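Side-chain contacts in 2-dehydropantoate 2-reductase (PDB 2QYT), which probably catalyses the NADPH-dependent reduction of 2-dehydropantoate (ketopantoate) to (R)-pantoate, a step on the pathway to pantothenate: residues Y289-A294 against R306-L311; I205-T210 against E235-L240; Y23-A28 against L58-P63. All blocks are in the same frame, centred on the assembly; numbering follows the deposited sequence.

Contact 1. Residues Y289-A294 against R306-L311. With SO4 (sulfate ion), chain D.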
loop_
_atom_site.group_PDB
_atom_site.type_symbol
_atom_site.label_atom_id
_atom_site.label_comp_id
_atom_site.label_asym_id
_atom_site.label_seq_id
_atom_site.Cartn_x
_atom_site.Cartn_y
_atom_site.Cartn_z
ATOM N N TYR A 289 -9.249 2.311 -14.175
ATOM C CA TYR A 289 -9.991 1.319 -13.402
ATOM C C TYR A 289 -11.447 1.728 -13.248
ATOM O O TYR A 289 -12.355 0.941 -13.583
ATOM C CB TYR A 289 -9.365 1.118 -12.011
ATOM C CG TYR A 289 -10.229 0.269 -11.112
ATOM C CD1 TYR A 289 -10.268 -1.126 -11.258
ATOM C CD2 TYR A 289 -11.053 0.858 -10.155
ATOM C CE1 TYR A 289 -11.091 -1.913 -10.450
ATOM C CE2 TYR A 289 -11.884 0.084 -9.344
ATOM C CZ TYR A 289 -11.894 -1.301 -9.490
ATOM O OH TYR A 289 -12.713 -2.055 -8.674
ATOM N N VAL A 290 -11.624 2.964 -12.739
ATOM C CA VAL A 290 -12.910 3.622 -12.490
ATOM C C VAL A 290 -13.827 3.613 -13.725
ATOM O O VAL A 290 -14.954 3.098 -13.661
ATOM C CB VAL A 290 -12.705 5.095 -11.966
ATOM C CG1 VAL A 290 -13.992 5.638 -11.366
ATOM C CG2 VAL A 290 -11.604 5.154 -10.927
ATOM N N VAL A 291 -13.335 4.126 -14.857
ATOM C CA VAL A 291 -14.082 4.090 -16.121
ATOM C C VAL A 291 -14.595 2.673 -16.474
ATOM O O VAL A 291 -15.766 2.471 -16.842
ATOM C CB VAL A 291 -13.213 4.656 -17.298
ATOM C CG1 VAL A 291 -13.862 4.380 -18.666
ATOM C CG2 VAL A 291 -12.947 6.160 -17.106
ATOM N N ARG A 292 -13.712 1.688 -16.360
ATOM C CA ARG A 292 -14.064 0.355 -16.770
ATOM C C ARG A 292 -14.970 -0.376 -15.798
ATOM O O ARG A 292 -15.865 -1.117 -16.217
ATOM C CB ARG A 292 -12.816 -0.436 -17.099
ATOM C CG ARG A 292 -12.319 -0.137 -18.503
ATOM C CD ARG A 292 -11.159 -1.035 -18.883
ATOM N NE ARG A 292 -9.996 -0.217 -19.216
ATOM C CZ ARG A 292 -9.109 0.237 -18.322
ATOM N NH1 ARG A 292 -9.208 -0.058 -17.018
ATOM N NH2 ARG A 292 -8.109 0.982 -18.743
ATOM N N GLU A 293 -14.756 -0.168 -14.507
ATOM C CA GLU A 293 -15.635 -0.746 -13.497
ATOM C C GLU A 293 -17.099 -0.278 -13.642
ATOM O O GLU A 293 -18.025 -1.112 -13.609
ATOM C CB GLU A 293 -15.070 -0.505 -12.096
ATOM C CG GLU A 293 -15.420 -1.557 -11.068
ATOM C CD GLU A 293 -15.120 -2.946 -11.564
ATOM O OE1 GLU A 293 -14.052 -3.148 -12.193
ATOM O OE2 GLU A 293 -15.985 -3.833 -11.364
ATOM N N ALA A 294 -17.299 1.038 -13.846
ATOM C CA ALA A 294 -18.635 1.591 -14.184
ATOM C C ALA A 294 -19.267 1.061 -15.493
ATOM O O ALA A 294 -20.483 0.839 -15.547
ATOM C CB ALA A 294 -18.604 3.121 -14.182
ATOM N N ARG A 306 -14.618 11.949 -19.487
ATOM C CA ARG A 306 -14.047 13.142 -20.119
ATOM C C ARG A 306 -12.570 13.256 -19.732
ATOM O O ARG A 306 -11.719 13.485 -20.584
ATOM C CB ARG A 306 -14.813 14.410 -19.690
ATOM C CG ARG A 306 -14.590 15.637 -20.582
ATOM C CD ARG A 306 -14.220 16.911 -19.786
ATOM N NE ARG A 306 -15.361 17.630 -19.194
ATOM C CZ ARG A 306 -15.284 18.812 -18.567
ATOM N NH1 ARG A 306 -14.120 19.448 -18.436
ATOM N NH2 ARG A 306 -16.380 19.372 -18.061
HETATM N N MSE A 307 -12.285 13.065 -18.446
HETATM C CA MSE A 307 -10.936 13.213 -17.877
HETATM C C MSE A 307 -9.942 12.137 -18.364
HETATM O O MSE A 307 -8.815 12.455 -18.763
HETATM C CB MSE A 307 -11.029 13.225 -16.338
HETATM C CG MSE A 307 -10.272 14.357 -15.628
HETATM SE SE MSE A 307 -11.401 15.432 -14.417
HETATM C CE MSE A 307 -10.145 16.748 -13.773
ATOM N N TYR A 308 -10.369 10.874 -18.332
ATOM C CA TYR A 308 -9.540 9.740 -18.761
ATOM C C TYR A 308 -9.191 9.840 -20.239
ATOM O O TYR A 308 -8.022 9.967 -20.604
ATOM C CB TYR A 308 -10.250 8.401 -18.470
ATOM C CG TYR A 308 -9.534 7.188 -19.031
ATOM C CD1 TYR A 308 -8.461 6.611 -18.348
ATOM C CD2 TYR A 308 -9.919 6.620 -20.252
ATOM C CE1 TYR A 308 -7.791 5.513 -18.863
ATOM C CE2 TYR A 308 -9.253 5.514 -20.771
ATOM C CZ TYR A 308 -8.192 4.966 -20.068
ATOM O OH TYR A 308 -7.524 3.870 -20.565
ATOM N N ARG A 309 -10.234 9.796 -21.066
ATOM C CA ARG A 309 -10.133 9.799 -22.520
ATOM C C ARG A 309 -9.325 10.983 -23.062
ATOM O O ARG A 309 -8.453 10.801 -23.921
ATOM C CB ARG A 309 -11.547 9.783 -23.124
ATOM C CG ARG A 309 -11.626 9.753 -24.649
ATOM C CD ARG A 309 -13.013 9.317 -25.110
ATOM N NE ARG A 309 -13.084 9.119 -26.558
ATOM C CZ ARG A 309 -13.950 8.314 -27.171
ATOM N NH1 ARG A 309 -14.830 7.605 -26.472
ATOM N NH2 ARG A 309 -13.932 8.208 -28.495
ATOM N N GLU A 310 -9.606 12.180 -22.541
ATOM C CA GLU A 310 -9.086 13.425 -23.123
ATOM C C GLU A 310 -7.747 13.929 -22.539
ATOM O O GLU A 310 -7.322 15.066 -22.813
ATOM C CB GLU A 310 -10.175 14.509 -23.144
ATOM C CG GLU A 310 -11.299 14.218 -24.161
ATOM C CD GLU A 310 -12.592 14.987 -23.891
ATOM O OE1 GLU A 310 -13.610 14.677 -24.557
ATOM O OE2 GLU A 310 -12.598 15.893 -23.021
ATOM N N LEU A 311 -7.100 13.072 -21.740
ATOM C CA LEU A 311 -5.642 13.151 -21.510
ATOM C C LEU A 311 -4.896 11.801 -21.468
ATOM O O LEU A 311 -3.746 11.727 -21.017
ATOM C CB LEU A 311 -5.245 14.101 -20.365
ATOM C CG LEU A 311 -4.472 15.311 -20.933
ATOM C CD1 LEU A 311 -4.833 16.636 -20.253
ATOM C CD2 LEU A 311 -2.952 15.081 -20.935
HETATM S S SO4 D . -5.596 2.288 -18.559
HETATM O O1 SO4 D . -6.775 2.904 -17.958
HETATM O O2 SO4 D . -4.722 3.302 -19.165
HETATM O O3 SO4 D . -4.855 1.556 -17.513
HETATM O O4 SO4 D . -6.066 1.396 -19.616
#
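Tyr308 reaches from helix 302-309 to the flank of helix 288-296, meeting Val291 at its root and Arg292 near its tip. Tyr308 CB lies 3.8 Å from Val291 CG2, the branch beside the valine's backbone N; Tyr308 CG is 4.1 Å from the same methyl. The two side chains cross at about a right angle. On the valine side this one methyl, oblique to the ring, makes the apolar contact. With CG of Tyr308 anti to the backbone N (chi1 173°), the ring is carried past Val291 CG2, and Tyr308 OH ends 3.5 Å from Arg292 NH2 and close to a sulfate. O1 of this sulfate, an ion probably from the crystallisation liquor, lies at the edge of the Tyr308 ring, near its plane, and accepts a weak hydrogen bond from Tyr308 OH (2.9 Å). Thr285 OG1 also binds the anion. The sulfate's approach to Arg292 NH2 is too short in the model to be trusted. No touching residue is fully buried and Arg292 is exposed, which makes this a surface contact; it buries 138 Å² over both sides. Beneath it, Val290 and Met307 turn to helices 194-215 and 227-244, joining both C-terminal helices to that pair.

Contact 2. Residues I205-T210 against E235-L240; sequences ISVTAT and EEVAEL
Ser206 OG, lying 4.4 Å from Val237 CG2, is gripped from outside the two segments by hydrogen bonds with the backbone O of Leu286, in the loop just before helix 288-296, and with Tyr304 OH of helix 302-309, while Tyr304 also packs on Val207, and Val290 of helix 288-296 on Ser206 and Leu240. Toward Val237 the hydroxyl offers only a loose van der Waals contact. This is helix-helix packing in the all-helical C-terminal part of the ketopantoate reductase fold, where helix 194-215 meets helix 227-244 and other helices border the contact. The closest backbone approach, 7.7 Å between Val207 CA and Val237 CA, places the two valines at the centre of the contact, and all three touching residues are buried. The interface is small, 88 Å² summed over both sides, and no hydrogen bond crosses it. Glu236, next to Val237 but turned to another side of its helix, accepts hydrogen bonds from the backbone N atoms of Met303 and Tyr304, consistent with a carboxylate holding the start of helix 302-309. The valine side chains cross at about a right angle and meet through one methyl each. Val237 CG1 sits between its backbone N and carbonyl carbon (chi1 81°), whereas Val207 CG1 lies anti to its carbonyl carbon (chi1 -56°); this brings Val207 CG1 to 3.9 Å from Val237 CG1.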
loop_
_atom_site.group_PDB
_atom_site.type_symbol
_atom_site.label_atom_id
_atom_site.label_comp_id
_atom_site.label_asym_id
_atom_site.label_seq_id
_atom_site.Cartn_x
_atom_site.Cartn_y
_atom_site.Cartn_z
ATOM N N ILE A 205 -7.209 9.245 -3.694
ATOM C CA ILE A 205 -6.067 9.336 -4.595
ATOM C C ILE A 205 -6.501 9.227 -6.057
ATOM O O ILE A 205 -5.893 9.827 -6.930
ATOM C CB ILE A 205 -4.967 8.327 -4.241
ATOM C CG1 ILE A 205 -3.837 8.392 -5.269
ATOM C CG2 ILE A 205 -5.528 6.939 -4.183
ATOM C CD1 ILE A 205 -2.674 7.471 -5.006
ATOM N N SER A 206 -7.567 8.481 -6.320
ATOM C CA SER A 206 -8.172 8.483 -7.647
ATOM C C SER A 206 -8.598 9.925 -7.988
ATOM O O SER A 206 -8.052 10.540 -8.902
ATOM C CB SER A 206 -9.345 7.493 -7.692
ATOM O OG SER A 206 -9.973 7.453 -8.957
ATOM N N VAL A 207 -9.517 10.497 -7.219
ATOM C CA VAL A 207 -10.011 11.854 -7.554
ATOM C C VAL A 207 -8.850 12.847 -7.664
ATOM O O VAL A 207 -8.732 13.535 -8.673
ATOM C CB VAL A 207 -11.131 12.386 -6.620
ATOM C CG1 VAL A 207 -12.333 11.422 -6.581
ATOM C CG2 VAL A 207 -10.603 12.658 -5.235
ATOM N N THR A 208 -7.979 12.862 -6.653
ATOM C CA THR A 208 -6.850 13.802 -6.571
ATOM C C THR A 208 -5.875 13.641 -7.734
ATOM O O THR A 208 -5.506 14.630 -8.376
ATOM C CB THR A 208 -6.084 13.675 -5.231
ATOM O OG1 THR A 208 -6.982 13.898 -4.138
ATOM C CG2 THR A 208 -4.935 14.673 -5.165
ATOM N N ALA A 209 -5.475 12.401 -8.007
ATOM C CA ALA A 209 -4.588 12.118 -9.136
ATOM C C ALA A 209 -5.232 12.539 -10.454
ATOM O O ALA A 209 -4.646 13.316 -11.202
ATOM C CB ALA A 209 -4.161 10.649 -9.167
ATOM N N THR A 210 -6.444 12.072 -10.736
ATOM C CA THR A 210 -7.049 12.428 -12.027
ATOM C C THR A 210 -7.279 13.943 -12.190
ATOM O O THR A 210 -6.928 14.502 -13.220
ATOM C CB THR A 210 -8.277 11.535 -12.473
ATOM O OG1 THR A 210 -9.333 12.359 -13.004
ATOM C CG2 THR A 210 -8.808 10.682 -11.355
ATOM N N GLU A 235 -18.576 12.303 -6.379
ATOM C CA GLU A 235 -19.893 11.664 -6.491
ATOM C C GLU A 235 -19.843 10.443 -7.402
ATOM O O GLU A 235 -20.520 9.442 -7.140
ATOM C CB GLU A 235 -20.946 12.645 -7.015
ATOM C CG GLU A 235 -21.427 13.694 -6.007
ATOM C CD GLU A 235 -22.544 14.581 -6.567
ATOM O OE1 GLU A 235 -23.204 15.278 -5.750
ATOM O OE2 GLU A 235 -22.767 14.598 -7.812
ATOM N N GLU A 236 -19.035 10.539 -8.458
ATOM C CA GLU A 236 -18.892 9.476 -9.439
ATOM C C GLU A 236 -18.209 8.217 -8.861
ATOM O O GLU A 236 -18.781 7.117 -8.929
ATOM C CB GLU A 236 -18.156 9.993 -10.679
ATOM C CG GLU A 236 -19.082 10.611 -11.704
ATOM C CD GLU A 236 -18.356 11.194 -12.900
ATOM O OE1 GLU A 236 -17.156 10.881 -13.086
ATOM O OE2 GLU A 236 -18.996 11.972 -13.656
ATOM N N VAL A 237 -17.007 8.398 -8.305
ATOM C CA VAL A 237 -16.268 7.333 -7.634
ATOM C C VAL A 237 -17.107 6.737 -6.499
ATOM O O VAL A 237 -17.098 5.520 -6.292
ATOM C CB VAL A 237 -14.817 7.801 -7.156
ATOM C CG1 VAL A 237 -14.842 8.586 -5.839
ATOM C CG2 VAL A 237 -13.834 6.590 -7.070
ATOM N N ALA A 238 -17.849 7.590 -5.791
ATOM C CA ALA A 238 -18.701 7.147 -4.683
ATOM C C ALA A 238 -19.873 6.323 -5.183
ATOM O O ALA A 238 -20.176 5.273 -4.598
ATOM C CB ALA A 238 -19.183 8.311 -3.849
ATOM N N GLU A 239 -20.501 6.784 -6.271
ATOM C CA GLU A 239 -21.557 6.040 -6.967
ATOM C C GLU A 239 -21.051 4.683 -7.468
ATOM O O GLU A 239 -21.756 3.680 -7.332
ATOM C CB GLU A 239 -22.117 6.856 -8.142
ATOM C CG GLU A 239 -23.427 6.330 -8.737
ATOM C CD GLU A 239 -23.938 7.169 -9.908
ATOM O OE1 GLU A 239 -23.259 8.148 -10.319
ATOM O OE2 GLU A 239 -25.030 6.837 -10.425
ATOM N N LEU A 240 -19.845 4.670 -8.048
ATOM C CA LEU A 240 -19.215 3.432 -8.537
ATOM C C LEU A 240 -19.144 2.394 -7.422
ATOM O O LEU A 240 -19.622 1.265 -7.572
ATOM C CB LEU A 240 -17.800 3.684 -9.091
ATOM C CG LEU A 240 -16.979 2.454 -9.556
ATOM C CD1 LEU A 240 -15.988 2.838 -10.614
ATOM C CD2 LEU A 240 -16.244 1.723 -8.446
#

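Contact 3. Residues Y23-A28 against L58-P63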
loop_
_atom_site.group_PDB
_atom_site.type_symbol
_atom_site.label_atom_id
_atom_site.label_comp_id
_atom_site.label_asym_id
_atom_site.label_seq_id
_atom_site.Cartn_x
_atom_site.Cartn_y
_atom_site.Cartn_z
ATOM N N TYR A 23 8.853 0.407 6.283
ATOM C CA TYR A 23 8.308 -0.604 7.227
ATOM C C TYR A 23 9.273 -1.744 7.441
ATOM O O TYR A 23 9.408 -2.245 8.551
ATOM C CB TYR A 23 6.897 -1.049 6.842
ATOM C CG TYR A 23 5.916 0.099 6.940
ATOM C CD1 TYR A 23 5.545 0.615 8.194
ATOM C CD2 TYR A 23 5.379 0.693 5.794
ATOM C CE1 TYR A 23 4.661 1.665 8.317
ATOM C CE2 TYR A 23 4.462 1.762 5.915
ATOM C CZ TYR A 23 4.111 2.234 7.155
ATOM O OH TYR A 23 3.198 3.255 7.251
ATOM N N GLY A 24 10.013 -2.104 6.398
ATOM C CA GLY A 24 11.108 -3.086 6.563
ATOM C C GLY A 24 12.199 -2.632 7.529
ATOM O O GLY A 24 12.707 -3.419 8.341
ATOM N N ALA A 25 12.559 -1.344 7.469
ATOM C CA ALA A 25 13.545 -0.794 8.394
ATOM C C ALA A 25 13.055 -0.850 9.849
ATOM O O ALA A 25 13.802 -1.229 10.747
ATOM C CB ALA A 25 13.908 0.653 7.990
HETATM N N MSE A 26 11.816 -0.440 10.106
HETATM C CA MSE A 26 11.285 -0.451 11.466
HETATM C C MSE A 26 11.237 -1.873 11.990
HETATM O O MSE A 26 11.603 -2.127 13.160
HETATM C CB MSE A 26 9.900 0.175 11.516
HETATM C CG MSE A 26 9.880 1.675 11.122
HETATM SE SE MSE A 26 10.866 2.791 12.435
HETATM C CE MSE A 26 9.458 2.875 13.793
ATOM N N LEU A 27 10.780 -2.798 11.153
ATOM C CA LEU A 27 10.791 -4.221 11.568
ATOM C C LEU A 27 12.192 -4.723 11.863
ATOM O O LEU A 27 12.398 -5.406 12.886
ATOM C CB LEU A 27 10.104 -5.132 10.522
ATOM C CG LEU A 27 8.577 -4.827 10.430
ATOM C CD1 LEU A 27 7.976 -5.469 9.121
ATOM C CD2 LEU A 27 7.916 -5.343 11.717
ATOM N N ALA A 28 13.156 -4.438 10.979
ATOM C CA ALA A 28 14.557 -4.866 11.229
ATOM C C ALA A 28 15.164 -4.304 12.509
ATOM O O ALA A 28 15.971 -4.954 13.149
ATOM C CB ALA A 28 15.433 -4.476 10.037
ATOM N N LEU A 58 19.906 -0.519 5.556
ATOM C CA LEU A 58 19.142 0.500 4.857
ATOM C C LEU A 58 19.056 1.736 5.741
ATOM O O LEU A 58 18.660 1.651 6.914
ATOM C CB LEU A 58 17.705 0.000 4.548
ATOM C CG LEU A 58 16.713 0.980 3.901
ATOM C CD1 LEU A 58 17.185 1.481 2.539
ATOM C CD2 LEU A 58 15.347 0.293 3.773
ATOM N N ARG A 59 19.413 2.876 5.159
ATOM C CA ARG A 59 19.326 4.171 5.832
ATOM C C ARG A 59 17.965 4.876 5.656
ATOM O O ARG A 59 17.420 4.926 4.547
ATOM C CB ARG A 59 20.464 5.097 5.383
ATOM C CG ARG A 59 20.510 6.386 6.205
ATOM C CD ARG A 59 21.693 7.229 5.792
ATOM N NE ARG A 59 21.771 8.528 6.494
ATOM C CZ ARG A 59 22.645 9.485 6.193
ATOM N NH1 ARG A 59 23.531 9.292 5.203
ATOM N NH2 ARG A 59 22.636 10.629 6.890
ATOM N N VAL A 60 17.438 5.435 6.759
ATOM C CA VAL A 60 16.172 6.153 6.737
ATOM C C VAL A 60 16.358 7.523 7.417
ATOM O O VAL A 60 16.878 7.606 8.545
ATOM C CB VAL A 60 15.035 5.359 7.434
ATOM C CG1 VAL A 60 13.727 6.138 7.339
ATOM C CG2 VAL A 60 14.858 4.007 6.798
ATOM N N VAL A 61 16.013 8.576 6.680
ATOM C CA VAL A 61 16.047 9.951 7.181
ATOM C C VAL A 61 14.642 10.550 7.177
ATOM O O VAL A 61 13.877 10.403 6.235
ATOM C CB VAL A 61 17.119 10.882 6.467
ATOM C CG1 VAL A 61 18.517 10.274 6.509
ATOM C CG2 VAL A 61 16.737 11.206 4.987
ATOM N N THR A 62 14.309 11.269 8.250
ATOM C CA THR A 62 13.000 11.872 8.372
ATOM C C THR A 62 13.293 13.253 8.953
ATOM O O THR A 62 14.467 13.590 9.187
ATOM C CB THR A 62 12.034 11.014 9.290
ATOM O OG1 THR A 62 12.306 11.299 10.651
ATOM C CG2 THR A 62 12.202 9.466 9.100
ATOM N N PRO A 63 12.262 14.073 9.164
ATOM C CA PRO A 63 12.602 15.320 9.825
ATOM C C PRO A 63 13.352 15.181 11.180
ATOM O O PRO A 63 14.199 16.048 11.517
ATOM C CB PRO A 63 11.239 16.045 9.993
ATOM C CG PRO A 63 10.337 15.478 8.959
ATOM C CD PRO A 63 10.832 13.978 8.808
#
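Helix 18-33 follows strand 9-14 of the Rossmann-type domain, and a GxGxxG pattern (Gly15, Gly17, Gly20) at their junction is consistent with the NADP-binding turn of that fold. On this helix Ala25 meets strand 58-61, which belongs not to the parallel sheet but to the separate mixed sheet. On the helix side a single methyl carries the contact: Ala25 CB lies 3.7 Å from Val60 CG2 and 4.5 Å from Leu58 CD2, the latter a loose approach. Val60 CG2 is anti to the valine's carbonyl carbon and beside its backbone N, while CG1 takes the position anti to N (chi1 -178°); of the two branches, CG2 is the one that meets the helix. Leu58 and Val60, two apart in an extended strand, both direct their CB toward the helix, whereas the CB of Arg59 between them points away. The backbones come near enough for so short a side chain to span the gap: Ala25 CA is 6.7 Å from Leu58 CA. All three touching residues are buried, and the contact is wholly apolar, with 91 Å² buried over both sides and no hydrogen bond across. Strand 58-61 runs between strands 66-69 and 151-154 in its sheet. Phe67 and Ala69 of the former extend the surface against Ala25. Leu27 touches Val40 and Ala28 touches Trp42, both of strand 38-43, so that the helix packs on the parallel sheet through these residues and on the mixed one through Ala25.

Along the chain the contacts come in series: contact 3 closes first, then contact 2, then contact 1. Contacts 1 and 2 form one cluster in the C-terminal helical domain, their centres 10 Å apart, and they touch directly: Met307 CG lies 3.4 Å from Thr210 OG1. Together they tie four helices, 194-215, 227-244, 288-296 and 302-309, with contact 2 buried inside and contact 1 at the surface. Contact 3 stands on the opposite side of the chain's centre, in the Rossmann-type domain; its nearest atoms are about 14 Å from those of contact 2 and about 22 Å from those of contact 1, so it touches neither. The three thus sample both halves of a two-domain reductase.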